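Local structure of insecticidal crystal protein Cry7Cal (Bacillus thuringiensis, 5ZI1) at residues Q470-K475 against I592-F597. The protein is an insecticidal delta-endotoxin active against the locust Locusta migratoria manilensis and probably acts through receptor binding. Numbering follows the deposited sequence.
Sequences QIPAVK and IDKIEF
Gln470 and Glu596 run side by side from neighbouring antiparallel strands, pointing the same way, and join at their ends: Gln470 NE2 donates to Glu596 OE2 at 2.7 Å with an N-H...O angle of 165°. The carboxylate receives it on the anti lone pair of OE2, and its plane lies only 18° from that of the amide, so the two flat groups are almost coplanar. Gln470 reaches this place on an extended chain, CG set anti to the backbone N (chi1 -177°), which also brings its CG to 3.6 Å from Glu596 CG. Lys594 also packs against the glutamine, crossing it obliquely with Lys594 CB 3.6 Å from Gln470 CG. Bent at chi2, the lysine then lays its CD 3.8 Å from CG of Pro472.

Ile471 and Ile595 point to the other face of the sheet, where the Phe597 ring reaches Ile471; CD1 of Ile471 meets the ring obliquely, 3.6 Å from CE1. Met512 and Phe510 of strand 508-513 cover Ile471 and Ile595 there, as expected within the beta-sandwich of the C-terminal domain of a three-domain Cry toxin. Ile471 and Ile595 form a hydrogen-bonded antiparallel pair, each N donating to the other's O. Past Pro472 the chain turns into a 3-10 segment, yet Ala473 N still reaches Asp593 O at 3.1 Å; a water donates to the same carbonyl and accepts from Val474 N. Against strand 521-530, Asp593 and Lys594 both face Arg527 in a classic beta bulge.

The buried Glu596 carboxylate is thus shared among an amide, the Tyr241 hydroxyl on OE2 and the Arg525 guanidinium on OE1, a setting that probably favours its ionised form and fixes its rotation.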
ATOM      1  N   GLN A 470      -0.349 -14.624   5.212  1.00 48.37           N
ATOM      2  CA  GLN A 470       0.528 -14.187   4.137  1.00 47.24           C
ATOM      3  C   GLN A 470       1.396 -13.082   4.718  1.00 47.73           C
ATOM      4  O   GLN A 470       0.903 -11.994   5.043  1.00 44.61           O
ATOM      5  CB  GLN A 470      -0.263 -13.739   2.909  1.00 40.72           C
ATOM      6  CG  GLN A 470       0.602 -13.334   1.714  1.00 46.25           C
ATOM      7  CD  GLN A 470      -0.202 -12.647   0.620  1.00 49.35           C
ATOM      8  OE1 GLN A 470      -0.621 -11.508   0.779  1.00 47.56           O
ATOM      9  NE2 GLN A 470      -0.434 -13.348  -0.491  1.00 45.97           N
ATOM     10  N   ILE A 471       2.680 -13.377   4.861  1.00 43.39           N
ATOM     11  CA  ILE A 471       3.640 -12.517   5.526  1.00 45.90           C
ATOM     12  C   ILE A 471       4.659 -12.092   4.478  1.00 51.03           C
ATOM     13  O   ILE A 471       5.321 -12.948   3.881  1.00 47.12           O
ATOM     14  CB  ILE A 471       4.343 -13.223   6.695  1.00 44.11           C
ATOM     15  CG1 ILE A 471       3.324 -13.753   7.704  1.00 45.27           C
ATOM     16  CG2 ILE A 471       5.327 -12.268   7.348  1.00 48.14           C
ATOM     17  CD1 ILE A 471       3.973 -14.361   8.960  1.00 48.68           C
ATOM     18  N   PRO A 472       4.815 -10.797   4.219  1.00 43.48           N
ATOM     19  CA  PRO A 472       5.791 -10.365   3.224  1.00 42.50           C
ATOM     20  C   PRO A 472       7.191 -10.685   3.686  1.00 44.20           C
ATOM     21  O   PRO A 472       7.496 -10.665   4.877  1.00 47.38           O
ATOM     22  CB  PRO A 472       5.566  -8.852   3.140  1.00 43.50           C
ATOM     23  CG  PRO A 472       4.126  -8.704   3.484  1.00 43.45           C
ATOM     24  CD  PRO A 472       3.866  -9.734   4.559  1.00 42.01           C
ATOM     25  N   ALA A 473       8.043 -11.001   2.721  1.00 45.90           N
ATOM     26  CA  ALA A 473       9.441 -11.242   3.041  1.00 46.71           C
ATOM     27  C   ALA A 473      10.053 -10.055   3.774  1.00 45.24           C
ATOM     28  O   ALA A 473      10.937 -10.235   4.619  1.00 47.42           O
ATOM     29  CB  ALA A 473      10.218 -11.560   1.755  1.00 44.52           C
ATOM     30  N   VAL A 474       9.600  -8.836   3.475  1.00 39.59           N
ATOM     31  CA  VAL A 474      10.182  -7.682   4.146  1.00 49.63           C
ATOM     32  C   VAL A 474       9.799  -7.605   5.618  1.00 44.53           C
ATOM     33  O   VAL A 474      10.407  -6.825   6.349  1.00 47.16           O
ATOM     34  CB  VAL A 474       9.833  -6.368   3.415  1.00 45.69           C
ATOM     35  CG1 VAL A 474      10.464  -6.365   2.041  1.00 44.05           C
ATOM     36  CG2 VAL A 474       8.340  -6.179   3.307  1.00 43.72           C
ATOM     37  N   LYS A 475       8.843  -8.423   6.089  1.00 47.85           N
ATOM     38  CA  LYS A 475       8.589  -8.531   7.527  1.00 45.25           C
ATOM     39  C   LYS A 475       9.722  -9.231   8.278  1.00 47.70           C
ATOM     40  O   LYS A 475       9.675  -9.288   9.513  1.00 47.46           O
ATOM     41  CB  LYS A 475       7.270  -9.258   7.803  1.00 42.32           C
ATOM     42  CG  LYS A 475       6.006  -8.533   7.304  1.00 41.00           C
ATOM     43  CD  LYS A 475       5.825  -7.172   7.991  1.00 48.13           C
ATOM     44  CE  LYS A 475       5.563  -7.299   9.501  1.00 44.48           C
ATOM     45  NZ  LYS A 475       4.181  -7.796   9.842  1.00 42.34           N
ATOM     46  N   ILE A 592      11.641 -12.943  -3.993  1.00 44.85           N
ATOM     47  CA  ILE A 592      10.747 -13.463  -2.971  1.00 44.39           C
ATOM     48  C   ILE A 592       9.761 -12.355  -2.650  1.00 49.20           C
ATOM     49  O   ILE A 592      10.158 -11.265  -2.224  1.00 49.94           O
ATOM     50  CB  ILE A 592      11.501 -13.905  -1.708  1.00 46.39           C
ATOM     51  CG1 ILE A 592      12.641 -14.872  -2.042  1.00 49.45           C
ATOM     52  CG2 ILE A 592      10.528 -14.484  -0.670  1.00 40.12           C
ATOM     53  CD1 ILE A 592      12.195 -16.238  -2.533  1.00 50.77           C
ATOM     54  N   ASP A 593       8.482 -12.626  -2.858  1.00 49.10           N
ATOM     55  CA  ASP A 593       7.457 -11.641  -2.576  1.00 49.42           C
ATOM     56  C   ASP A 593       6.844 -11.937  -1.208  1.00 51.32           C
ATOM     57  O   ASP A 593       7.223 -11.309  -0.214  1.00 50.50           O
ATOM     58  CB  ASP A 593       6.423 -11.644  -3.706  1.00 47.87           C
ATOM     59  CG  ASP A 593       5.191 -10.827  -3.383  1.00 51.86           C
ATOM     60  OD1 ASP A 593       5.304  -9.852  -2.605  1.00 49.40           O
ATOM     61  OD2 ASP A 593       4.100 -11.174  -3.902  1.00 51.28           O
ATOM     62  N   LYS A 594       5.936 -12.909  -1.131  1.00 46.79           N
ATOM     63  CA  LYS A 594       5.237 -13.226   0.102  1.00 47.77           C
ATOM     64  C   LYS A 594       5.602 -14.624   0.596  1.00 56.58           C
ATOM     65  O   LYS A 594       5.968 -15.525  -0.185  1.00 45.02           O
ATOM     66  CB  LYS A 594       3.718 -13.140  -0.085  1.00 49.41           C
ATOM     67  CG  LYS A 594       3.228 -11.829  -0.678  1.00 50.66           C
ATOM     68  CD  LYS A 594       3.409 -10.639   0.300  1.00 50.18           C
ATOM     69  CE  LYS A 594       2.988  -9.310  -0.362  1.00 46.44           C
ATOM     70  NZ  LYS A 594       1.589  -9.355  -0.896  1.00 50.13           N
ATOM     71  N   ILE A 595       5.486 -14.796   1.911  1.00 50.55           N
ATOM     72  CA  ILE A 595       5.622 -16.094   2.557  1.00 47.70           C
ATOM     73  C   ILE A 595       4.258 -16.456   3.100  1.00 51.58           C
ATOM     74  O   ILE A 595       3.669 -15.682   3.865  1.00 51.89           O
ATOM     75  CB  ILE A 595       6.659 -16.064   3.678  1.00 51.95           C
ATOM     76  CG1 ILE A 595       7.865 -15.254   3.221  1.00 53.57           C
ATOM     77  CG2 ILE A 595       7.041 -17.477   4.046  1.00 52.14           C
ATOM     78  CD1 ILE A 595       8.625 -15.952   2.139  1.00 52.02           C
ATOM     79  N   GLU A 596       3.745 -17.622   2.709  1.00 44.70           N
ATOM     80  CA  GLU A 596       2.388 -17.994   3.082  1.00 46.35           C
ATOM     81  C   GLU A 596       2.417 -19.259   3.920  1.00 51.74           C
ATOM     82  O   GLU A 596       2.914 -20.301   3.473  1.00 50.81           O
ATOM     83  CB  GLU A 596       1.498 -18.156   1.857  1.00 48.91           C
ATOM     84  CG  GLU A 596       1.278 -16.846   1.135  1.00 48.68           C
ATOM     85  CD  GLU A 596       0.540 -17.027  -0.162  1.00 53.67           C
ATOM     86  OE1 GLU A 596       0.390 -18.199  -0.583  1.00 50.81           O
ATOM     87  OE2 GLU A 596       0.105 -16.007  -0.756  1.00 54.52           O
ATOM     88  N   PHE A 597       1.887 -19.144   5.134  1.00 49.99           N
ATOM     89  CA  PHE A 597       1.776 -20.240   6.077  1.00 48.31           C
ATOM     90  C   PHE A 597       0.382 -20.827   5.926  1.00 52.20           C
ATOM     91  O   PHE A 597      -0.617 -20.181   6.254  1.00 50.18           O
ATOM     92  CB  PHE A 597       2.060 -19.738   7.490  1.00 45.67           C
ATOM     93  CG  PHE A 597       3.458 -19.221   7.645  1.00 44.09           C
ATOM     94  CD1 PHE A 597       3.773 -17.929   7.289  1.00 48.18           C
ATOM     95  CD2 PHE A 597       4.470 -20.050   8.085  1.00 46.41           C
ATOM     96  CE1 PHE A 597       5.080 -17.451   7.400  1.00 49.11           C
ATOM     97  CE2 PHE A 597       5.775 -19.580   8.195  1.00 43.25           C
ATOM     98  CZ  PHE A 597       6.078 -18.280   7.849  1.00 43.65           C
TER
HETATM   99  O   HOH W   1       8.448  -8.608   0.845  1.00 38.97           O